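Local coordinates for protein HdaB,HdaA (Adhesin), HUS-associated diffuse adherence (Escherichia coli, PDB 5D55) that forms the minor tip subunit of the Hda (AAF/IV) pilus of enteroaggregative Escherichia coli and probably takes part in adhesion to surfaces, at residues B[105-110]-B[120-125]; B[35-40]-B[44-49]; B[84-89]-B[93-98]. All blocks are in the same frame, centred on the assembly; numbering follows the deposited sequence.

All three contacts lie in the HdaB part of an engineered HdaB–HdaA fusion. Along the chain they come in series: contact 2, then contact 3, then contact 1. Contacts 1 and 2, with centres about 15 Å apart, both span two facing sheets. Strands 31-38 and 102-109 are neighbours in one sheet, strands 45-50 and 118-132 in the other, and probable hydrogen bonds F105 O–G35 N and S125 N–W49 O tie the two contacts together. Contact 3 lies about 12 Å from contact 2 and about 16 Å from contact 1, centre to centre. Contacts 1 and 2 are buried between the sheets, while contact 3 lies at the surface, where outermost strand 94-95 adjoins 45-50.

Contact 1 (B[105-110]-B[120-125]); sequences FYIEVD and YLFSVS
I107 sets its CG2 methyl almost squarely over one face of the F122 ring: CG2 is 3.9 Å from the centroid of that ring and only 9° off its normal, a CH-pi contact. The first torsion explains the aim, because CG2 stands anti to the backbone N of I107 while CG1 lies beside it and leads in another direction. On the opposite face of the same ring, offset toward the rim, is the carbonyl O of Y120. The second branch of I107 runs tip to tip into V124, with CD1 3.4 Å from V124 CG1, tighter than usual van der Waals contact. V124 is used on both branches, since its CG2 meets the F105 ring at the edge, 4.1 Å from F105 CZ. These are interior contacts of a beta-sandwich of the immunoglobulin-like kind used by chaperone-usher pilins: strands 102-109 and 118-132 belong to different sheets, and the axes of their short segments approach to 9.8 Å, with directions 140° from each other. All four side chains are buried, and their contacts are purely apolar. From strand 13-18, L16 packs on I107 and F122, while I14 packs on F105 and V124. Residues 120-125 also pair antiparallel with a strand of the second subunit; V124 touches I147 there, in the HdaA-derived part of the engineered fusion.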
loop_
_atom_site.group_PDB
_atom_site.type_symbol
_atom_site.label_atom_id
_atom_site.label_comp_id
_atom_site.label_asym_id
_atom_site.label_seq_id
_atom_site.Cartn_x
_atom_site.Cartn_y
_atom_site.Cartn_z
ATOM N N PHE B 105 -9.657 15.047 9.880
ATOM C CA PHE B 105 -10.469 15.562 8.789
ATOM C C PHE B 105 -11.935 15.594 9.243
ATOM O O PHE B 105 -12.263 15.069 10.326
ATOM C CB PHE B 105 -10.285 14.707 7.518
ATOM C CG PHE B 105 -10.747 13.274 7.665
ATOM C CD1 PHE B 105 -12.055 12.906 7.330
ATOM C CD2 PHE B 105 -9.883 12.300 8.159
ATOM C CE1 PHE B 105 -12.480 11.592 7.473
ATOM C CE2 PHE B 105 -10.295 10.985 8.302
ATOM C CZ PHE B 105 -11.592 10.625 7.967
ATOM N N TYR B 106 -12.807 16.205 8.437
ATOM C CA TYR B 106 -14.241 16.254 8.739
ATOM C C TYR B 106 -15.098 15.867 7.541
ATOM O O TYR B 106 -14.663 15.973 6.388
ATOM C CB TYR B 106 -14.664 17.643 9.248
ATOM C CG TYR B 106 -13.814 18.162 10.390
ATOM C CD1 TYR B 106 -14.155 17.896 11.711
ATOM C CD2 TYR B 106 -12.659 18.904 10.139
ATOM C CE1 TYR B 106 -13.360 18.358 12.764
ATOM C CE2 TYR B 106 -11.870 19.373 11.165
ATOM C CZ TYR B 106 -12.223 19.097 12.482
ATOM O OH TYR B 106 -11.439 19.563 13.515
ATOM N N ILE B 107 -16.310 15.390 7.820
ATOM C CA ILE B 107 -17.345 15.335 6.808
ATOM C C ILE B 107 -18.104 16.634 7.007
ATOM O O ILE B 107 -18.538 16.948 8.126
ATOM C CB ILE B 107 -18.316 14.130 6.989
ATOM C CG1 ILE B 107 -17.580 12.778 6.986
ATOM C CG2 ILE B 107 -19.457 14.188 5.949
ATOM C CD1 ILE B 107 -16.991 12.381 5.624
ATOM N N GLU B 108 -18.206 17.425 5.944
ATOM C CA GLU B 108 -18.865 18.729 6.029
ATOM C C GLU B 108 -19.979 18.841 5.009
ATOM O O GLU B 108 -19.925 18.208 3.955
ATOM C CB GLU B 108 -17.865 19.862 5.820
ATOM C CG GLU B 108 -16.769 19.919 6.891
ATOM C CD GLU B 108 -15.844 21.115 6.739
ATOM O OE1 GLU B 108 -15.921 21.817 5.703
ATOM O OE2 GLU B 108 -15.042 21.355 7.664
ATOM N N VAL B 109 -20.966 19.678 5.316
ATOM C CA VAL B 109 -22.033 19.983 4.383
ATOM C C VAL B 109 -21.421 20.723 3.189
ATOM O O VAL B 109 -20.704 21.710 3.358
ATOM C CB VAL B 109 -23.117 20.855 5.054
ATOM C CG1 VAL B 109 -24.191 21.214 4.060
ATOM C CG2 VAL B 109 -23.722 20.107 6.254
ATOM N N ASP B 110 -21.709 20.236 1.992
ATOM C CA ASP B 110 -21.131 20.813 0.772
ATOM C C ASP B 110 -22.178 21.703 0.093
ATOM O O ASP B 110 -23.038 21.216 -0.641
ATOM C CB ASP B 110 -20.642 19.687 -0.143
ATOM C CG ASP B 110 -19.857 20.194 -1.357
ATOM O OD1 ASP B 110 -19.488 21.387 -1.399
ATOM O OD2 ASP B 110 -19.613 19.387 -2.275
ATOM N N TYR B 120 -28.472 9.341 7.722
ATOM C CA TYR B 120 -27.536 9.402 6.614
ATOM C C TYR B 120 -26.240 8.698 6.997
ATOM O O TYR B 120 -25.633 9.033 8.011
ATOM C CB TYR B 120 -27.232 10.865 6.275
ATOM C CG TYR B 120 -28.416 11.636 5.738
ATOM C CD1 TYR B 120 -28.624 11.745 4.362
ATOM C CD2 TYR B 120 -29.334 12.252 6.597
ATOM C CE1 TYR B 120 -29.710 12.459 3.842
ATOM C CE2 TYR B 120 -30.435 12.966 6.081
ATOM C CZ TYR B 120 -30.608 13.060 4.696
ATOM O OH TYR B 120 -31.675 13.764 4.157
ATOM N N LEU B 121 -25.815 7.748 6.173
ATOM C CA LEU B 121 -24.607 6.963 6.432
ATOM C C LEU B 121 -23.389 7.481 5.650
ATOM O O LEU B 121 -23.410 7.546 4.411
ATOM C CB LEU B 121 -24.873 5.490 6.110
ATOM C CG LEU B 121 -23.724 4.515 6.359
ATOM C CD1 LEU B 121 -23.671 4.103 7.824
ATOM C CD2 LEU B 121 -23.837 3.297 5.444
ATOM N N PHE B 122 -22.346 7.878 6.376
ATOM C CA PHE B 122 -21.100 8.317 5.749
ATOM C C PHE B 122 -20.097 7.170 5.757
ATOM O O PHE B 122 -19.864 6.564 6.812
ATOM C CB PHE B 122 -20.457 9.489 6.497
ATOM C CG PHE B 122 -21.390 10.620 6.841
ATOM C CD1 PHE B 122 -22.399 11.032 5.973
ATOM C CD2 PHE B 122 -21.196 11.321 8.018
ATOM C CE1 PHE B 122 -23.228 12.103 6.306
ATOM C CE2 PHE B 122 -22.013 12.384 8.362
ATOM C CZ PHE B 122 -23.032 12.775 7.500
ATOM N N SER B 123 -19.504 6.887 4.596
ATOM C CA SER B 123 -18.427 5.904 4.460
ATOM C C SER B 123 -17.217 6.610 3.890
ATOM O O SER B 123 -17.325 7.292 2.860
ATOM C CB SER B 123 -18.822 4.765 3.523
ATOM O OG SER B 123 -17.705 3.944 3.210
ATOM N N VAL B 124 -16.074 6.451 4.553
ATOM C CA VAL B 124 -14.823 7.066 4.083
ATOM C C VAL B 124 -13.707 6.032 4.080
ATOM O O VAL B 124 -13.739 5.053 4.844
ATOM C CB VAL B 124 -14.396 8.305 4.940
ATOM C CG1 VAL B 124 -15.449 9.419 4.848
ATOM C CG2 VAL B 124 -14.191 7.901 6.377
ATOM N N SER B 125 -12.736 6.239 3.197
ATOM C CA SER B 125 -11.570 5.377 3.133
ATOM C C SER B 125 -10.338 6.265 3.119
ATOM O O SER B 125 -10.427 7.461 2.815
ATOM C CB SER B 125 -11.611 4.471 1.901
ATOM O OG SER B 125 -12.676 3.557 2.004
#

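Contact 2 (B[35-40]-B[44-49])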
loop_
_atom_site.group_PDB
_atom_site.type_symbol
_atom_site.label_atom_id
_atom_site.label_comp_id
_atom_site.label_asym_id
_atom_site.label_seq_id
_atom_site.Cartn_x
_atom_site.Cartn_y
_atom_site.Cartn_z
ATOM N N GLY B 35 -13.182 12.943 11.634
ATOM C CA GLY B 35 -12.397 11.790 11.259
ATOM C C GLY B 35 -10.946 11.933 11.673
ATOM O O GLY B 35 -10.473 13.023 11.958
ATOM N N ARG B 36 -10.245 10.807 11.708
ATOM C CA ARG B 36 -8.814 10.802 11.951
ATOM C C ARG B 36 -8.198 9.653 11.184
ATOM O O ARG B 36 -8.759 8.551 11.136
ATOM C CB ARG B 36 -8.510 10.663 13.436
ATOM C CG ARG B 36 -7.010 10.653 13.764
ATOM C CD ARG B 36 -6.774 10.322 15.215
ATOM N NE ARG B 36 -7.369 9.039 15.552
ATOM C CZ ARG B 36 -7.798 8.697 16.762
ATOM N NH1 ARG B 36 -7.699 9.551 17.778
ATOM N NH2 ARG B 36 -8.323 7.494 16.951
ATOM N N ILE B 37 -7.053 9.925 10.571
ATOM C CA ILE B 37 -6.260 8.892 9.919
ATOM C C ILE B 37 -4.872 8.830 10.569
ATOM O O ILE B 37 -4.271 9.872 10.827
ATOM C CB ILE B 37 -6.192 9.122 8.378
ATOM C CG1 ILE B 37 -5.331 8.051 7.699
ATOM C CG2 ILE B 37 -5.729 10.557 8.035
ATOM C CD1 ILE B 37 -5.686 7.852 6.244
ATOM N N ILE B 38 -4.398 7.618 10.869
ATOM C CA ILE B 38 -3.088 7.422 11.509
ATOM C C ILE B 38 -2.236 6.448 10.707
ATOM O O ILE B 38 -2.722 5.398 10.276
ATOM C CB ILE B 38 -3.201 6.882 12.971
ATOM C CG1 ILE B 38 -3.953 7.860 13.862
ATOM C CG2 ILE B 38 -1.794 6.591 13.577
ATOM C CD1 ILE B 38 -4.459 7.244 15.160
ATOM N N CYS B 39 -0.977 6.822 10.509
ATOM C CA CYS B 39 0.018 5.939 9.900
ATOM C C CYS B 39 1.309 6.047 10.685
ATOM O O CYS B 39 1.854 7.141 10.879
ATOM C CB CYS B 39 0.320 6.318 8.458
ATOM S SG CYS B 39 -1.063 6.492 7.349
ATOM N N GLN B 40 1.791 4.900 11.158
ATOM C CA GLN B 40 3.027 4.839 11.950
ATOM C C GLN B 40 4.288 4.940 11.088
ATOM O O GLN B 40 5.297 5.526 11.510
ATOM C CB GLN B 40 3.070 3.547 12.776
ATOM N N SER B 44 4.804 10.651 3.012
ATOM C CA SER B 44 4.826 12.055 2.608
ATOM C C SER B 44 3.534 12.768 3.028
ATOM O O SER B 44 3.508 13.988 3.170
ATOM C CB SER B 44 5.008 12.181 1.093
ATOM O OG SER B 44 6.104 11.412 0.635
ATOM N N GLY B 45 2.458 12.009 3.216
ATOM C CA GLY B 45 1.188 12.596 3.609
ATOM C C GLY B 45 0.053 11.599 3.569
ATOM O O GLY B 45 0.277 10.396 3.425
ATOM N N PHE B 46 -1.166 12.113 3.686
ATOM C CA PHE B 46 -2.355 11.279 3.787
ATOM C C PHE B 46 -3.270 11.577 2.611
ATOM O O PHE B 46 -3.227 12.681 2.054
ATOM C CB PHE B 46 -3.128 11.579 5.081
ATOM C CG PHE B 46 -2.375 11.257 6.360
ATOM C CD1 PHE B 46 -2.578 10.050 7.015
ATOM C CD2 PHE B 46 -1.492 12.175 6.923
ATOM C CE1 PHE B 46 -1.912 9.758 8.224
ATOM C CE2 PHE B 46 -0.820 11.892 8.119
ATOM C CZ PHE B 46 -1.027 10.679 8.768
ATOM N N ARG B 47 -4.095 10.589 2.263
ATOM C CA ARG B 47 -5.154 10.715 1.275
ATOM C C ARG B 47 -6.438 10.097 1.842
ATOM O O ARG B 47 -6.416 8.969 2.347
ATOM C CB ARG B 47 -4.739 9.971 0.006
ATOM C CG ARG B 47 -5.644 10.167 -1.190
ATOM C CD ARG B 47 -5.164 9.307 -2.352
ATOM N NE ARG B 47 -5.987 9.479 -3.545
ATOM C CZ ARG B 47 -5.721 8.930 -4.730
ATOM N NH1 ARG B 47 -4.648 8.163 -4.890
ATOM N NH2 ARG B 47 -6.529 9.150 -5.760
ATOM N N VAL B 48 -7.547 10.835 1.768
ATOM C CA VAL B 48 -8.851 10.373 2.283
ATOM C C VAL B 48 -9.920 10.656 1.224
ATOM O O VAL B 48 -9.816 11.641 0.488
ATOM C CB VAL B 48 -9.219 11.115 3.598
ATOM C CG1 VAL B 48 -10.633 10.791 4.053
ATOM C CG2 VAL B 48 -8.226 10.765 4.707
ATOM N N TRP B 49 -10.936 9.797 1.145
ATOM C CA TRP B 49 -12.052 10.011 0.228
ATOM C C TRP B 49 -13.361 9.446 0.761
ATOM O O TRP B 49 -13.363 8.538 1.589
ATOM C CB TRP B 49 -11.767 9.428 -1.165
ATOM C CG TRP B 49 -11.492 7.943 -1.179
ATOM C CD1 TRP B 49 -12.396 6.939 -1.427
ATOM C CD2 TRP B 49 -10.225 7.295 -0.953
ATOM N NE1 TRP B 49 -11.774 5.718 -1.363
ATOM C CE2 TRP B 49 -10.442 5.902 -1.076
ATOM C CE3 TRP B 49 -8.933 7.760 -0.658
ATOM C CZ2 TRP B 49 -9.416 4.963 -0.918
ATOM C CZ3 TRP B 49 -7.909 6.834 -0.492
ATOM C CH2 TRP B 49 -8.158 5.445 -0.622
#
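The F46 ring receives I37, I38 and C39 from residues 35-40, none of them squarely over a face. At its edge, near the ring plane, sits the carbonyl carbon C of I38, 4.2 Å from F46 CE1. I37 CG2 comes in obliquely, 3.4 Å from F46 CD1, and C39 SG is likewise oblique, 4.5 Å from the ring centroid and 58° off the normal. That sulfur-aromatic contact is less certain than the rest, since C39 has two deposited conformers. H43 adds an edge-to-face ring pair with F46. The I37 side chain slides past F46 rather than meeting it head on: with CG1 anti to the backbone N (chi1 179°) and the chain extended beyond it, I37 CD1 comes 4.2 Å from V48 CG2. One isoleucine thus spans the two inward-pointing residues of the other strand, whereas the CB of R47, between them, points away. R47 sends its guanidinium to the carbonyl O of Q92 and lies about 3 Å, at nearest atoms, from a citrate that probably came from crystallisation.

The strand directions differ by 136° and the short axes pass 8.6 Å apart, as expected of facing sheets rather than paired neighbours. A disulfide from C39 to C128 joins the sheets covalently at this end, and the loop residue W83 packs on both F46 and V48. S44 and G45 form a classic beta bulge opposite Y129. Strand 31-38 runs between 13-18 and 102-109 in its sheet, while 45-50 is flanked by 94-95 and 118-132 in the other.

Contact 3 (B[84-89]-B[93-98])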
loop_
_atom_site.group_PDB
_atom_site.type_symbol
_atom_site.label_atom_id
_atom_site.label_comp_id
_atom_site.label_asym_id
_atom_site.label_seq_id
_atom_site.Cartn_x
_atom_site.Cartn_y
_atom_site.Cartn_z
ATOM N N SER B 84 -6.300 19.400 0.706
ATOM C CA SER B 84 -6.246 19.982 -0.580
ATOM C C SER B 84 -6.916 18.886 -1.552
ATOM O O SER B 84 -6.751 17.726 -1.360
ATOM C CB SER B 84 -4.859 20.441 -1.028
ATOM O OG SER B 84 -4.346 21.437 -0.162
ATOM N N SER B 85 -7.596 19.312 -2.582
ATOM C CA SER B 85 -8.038 18.428 -3.620
ATOM C C SER B 85 -7.448 18.834 -4.980
ATOM O O SER B 85 -7.278 19.977 -5.224
ATOM C CB SER B 85 -9.550 18.383 -3.620
ATOM O OG SER B 85 -10.094 17.592 -4.613
ATOM N N PHE B 86 -7.092 17.869 -5.812
ATOM C CA PHE B 86 -6.538 18.141 -7.122
ATOM C C PHE B 86 -7.655 18.494 -8.078
ATOM O O PHE B 86 -8.604 17.780 -8.193
ATOM C CB PHE B 86 -5.736 16.985 -7.663
ATOM C CG PHE B 86 -4.398 16.838 -7.039
ATOM C CD1 PHE B 86 -3.377 17.678 -7.365
ATOM C CD2 PHE B 86 -4.165 15.856 -6.131
ATOM C CE1 PHE B 86 -2.181 17.548 -6.814
ATOM C CE2 PHE B 86 -2.960 15.716 -5.574
ATOM C CZ PHE B 86 -1.961 16.569 -5.903
ATOM N N VAL B 87 -7.535 19.624 -8.745
ATOM C CA VAL B 87 -8.628 20.115 -9.548
ATOM C C VAL B 87 -8.847 19.410 -10.890
ATOM O O VAL B 87 -9.938 19.311 -11.347
ATOM C CB VAL B 87 -8.575 21.633 -9.727
ATOM C CG1 VAL B 87 -8.693 22.308 -8.393
ATOM C CG2 VAL B 87 -7.348 22.016 -10.415
ATOM N N GLU B 88 -7.797 18.917 -11.503
ATOM C CA GLU B 88 -7.933 18.192 -12.760
ATOM C C GLU B 88 -8.485 16.816 -12.415
ATOM O O GLU B 88 -7.899 16.085 -11.610
ATOM C CB GLU B 88 -6.598 18.107 -13.525
ATOM C CG GLU B 88 -6.723 17.620 -14.982
ATOM C CD GLU B 88 -7.160 18.701 -15.973
ATOM O OE1 GLU B 88 -7.495 19.830 -15.560
ATOM O OE2 GLU B 88 -7.166 18.422 -17.193
ATOM N N LYS B 89 -9.645 16.501 -12.994
ATOM C CA LYS B 89 -10.319 15.218 -12.783
ATOM C C LYS B 89 -9.377 14.042 -13.052
ATOM O O LYS B 89 -8.516 14.111 -13.940
ATOM C CB LYS B 89 -11.564 15.115 -13.675
ATOM N N GLY B 93 -10.360 12.038 -4.061
ATOM C CA GLY B 93 -10.092 12.354 -2.679
ATOM C C GLY B 93 -9.387 13.656 -2.344
ATOM O O GLY B 93 -9.176 14.482 -3.165
ATOM N N VAL B 94 -9.064 13.816 -1.083
ATOM C CA VAL B 94 -8.307 14.980 -0.622
ATOM C C VAL B 94 -6.956 14.492 -0.112
ATOM O O VAL B 94 -6.820 13.321 0.292
ATOM C CB VAL B 94 -9.048 15.766 0.504
ATOM C CG1 VAL B 94 -10.311 16.444 -0.041
ATOM C CG2 VAL B 94 -9.392 14.851 1.677
ATOM N N PHE B 95 -5.974 15.389 -0.140
ATOM C CA PHE B 95 -4.597 15.074 0.211
ATOM C C PHE B 95 -4.092 16.070 1.223
ATOM O O PHE B 95 -4.487 17.234 1.233
ATOM C CB PHE B 95 -3.669 15.184 -1.007
ATOM C CG PHE B 95 -3.865 14.125 -2.052
ATOM C CD1 PHE B 95 -4.956 14.165 -2.923
ATOM C CD2 PHE B 95 -2.914 13.119 -2.220
ATOM C CE1 PHE B 95 -5.110 13.190 -3.922
ATOM C CE2 PHE B 95 -3.058 12.140 -3.216
ATOM C CZ PHE B 95 -4.161 12.182 -4.069
ATOM N N ASN B 96 -3.169 15.663 2.063
ATOM C CA ASN B 96 -2.364 16.582 2.803
ATOM C C ASN B 96 -0.903 16.184 2.737
ATOM O O ASN B 96 -0.591 15.172 2.210
ATOM C CB ASN B 96 -2.852 16.756 4.233
ATOM C CG ASN B 96 -2.588 15.570 5.096
ATOM O OD1 ASN B 96 -1.649 14.823 4.901
ATOM N ND2 ASN B 96 -3.411 15.410 6.076
ATOM N N THR B 97 -0.029 17.010 3.266
ATOM C CA THR B 97 1.380 16.710 3.285
ATOM C C THR B 97 1.927 16.640 4.680
ATOM O O THR B 97 2.986 17.100 4.921
ATOM C CB THR B 97 2.197 17.716 2.498
ATOM O OG1 THR B 97 1.959 19.010 3.011
ATOM C CG2 THR B 97 1.860 17.678 1.084
ATOM N N ILE B 98 1.197 16.009 5.575
ATOM C CA ILE B 98 1.615 15.812 6.950
ATOM C C ILE B 98 2.469 14.563 7.067
ATOM O O ILE B 98 2.057 13.490 6.714
ATOM C CB ILE B 98 0.397 15.658 7.913
ATOM C CG1 ILE B 98 -0.523 16.867 7.876
ATOM C CG2 ILE B 98 0.834 15.435 9.297
ATOM C CD1 ILE B 98 0.078 18.078 8.378
HETATM O O HOH W 1 -2.636 19.892 0.958
HETATM O O HOH W 2 -7.780 15.209 -5.627
#
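F95 pairs with S84 through its backbone and with F86 through its ring. Its CB lies 4.0 Å from S84 O, the same oxygen that accepts a bond from F95 N at 2.7 Å. CG is anti to the carbonyl carbon, beside the backbone N (chi1 -70°), which brings the ring edge to S84 O, near the ring plane. Beyond CB, the ring offers one face to F86: CG and CZ each come within reach of F86 CE2, F95 CD1 is 3.7 Å from that atom, and F95 CE1 is 3.6 Å from F86 CD2. At its far end, CZ packs against NE of R47. F86 presents its edge, giving a T-shaped stack with centroids of the F86 and F95 rings 5.0 Å apart and planes at 75°. The return bond, S84 N to F95 O at 2.9 Å, closes a single antiparallel hydrogen-bonded bridge between the loop and strand 94-95. One water accepts from F86 N and donates to G93 O; another donates to F95 O and bonds to S84 OG, less certainly, since S84 has a second deposited conformer. Two backbone hydrogen bonds and two bridging waters thus satisfy main-chain polar atoms at this exposed site, while the ring pair adds an apolar contact.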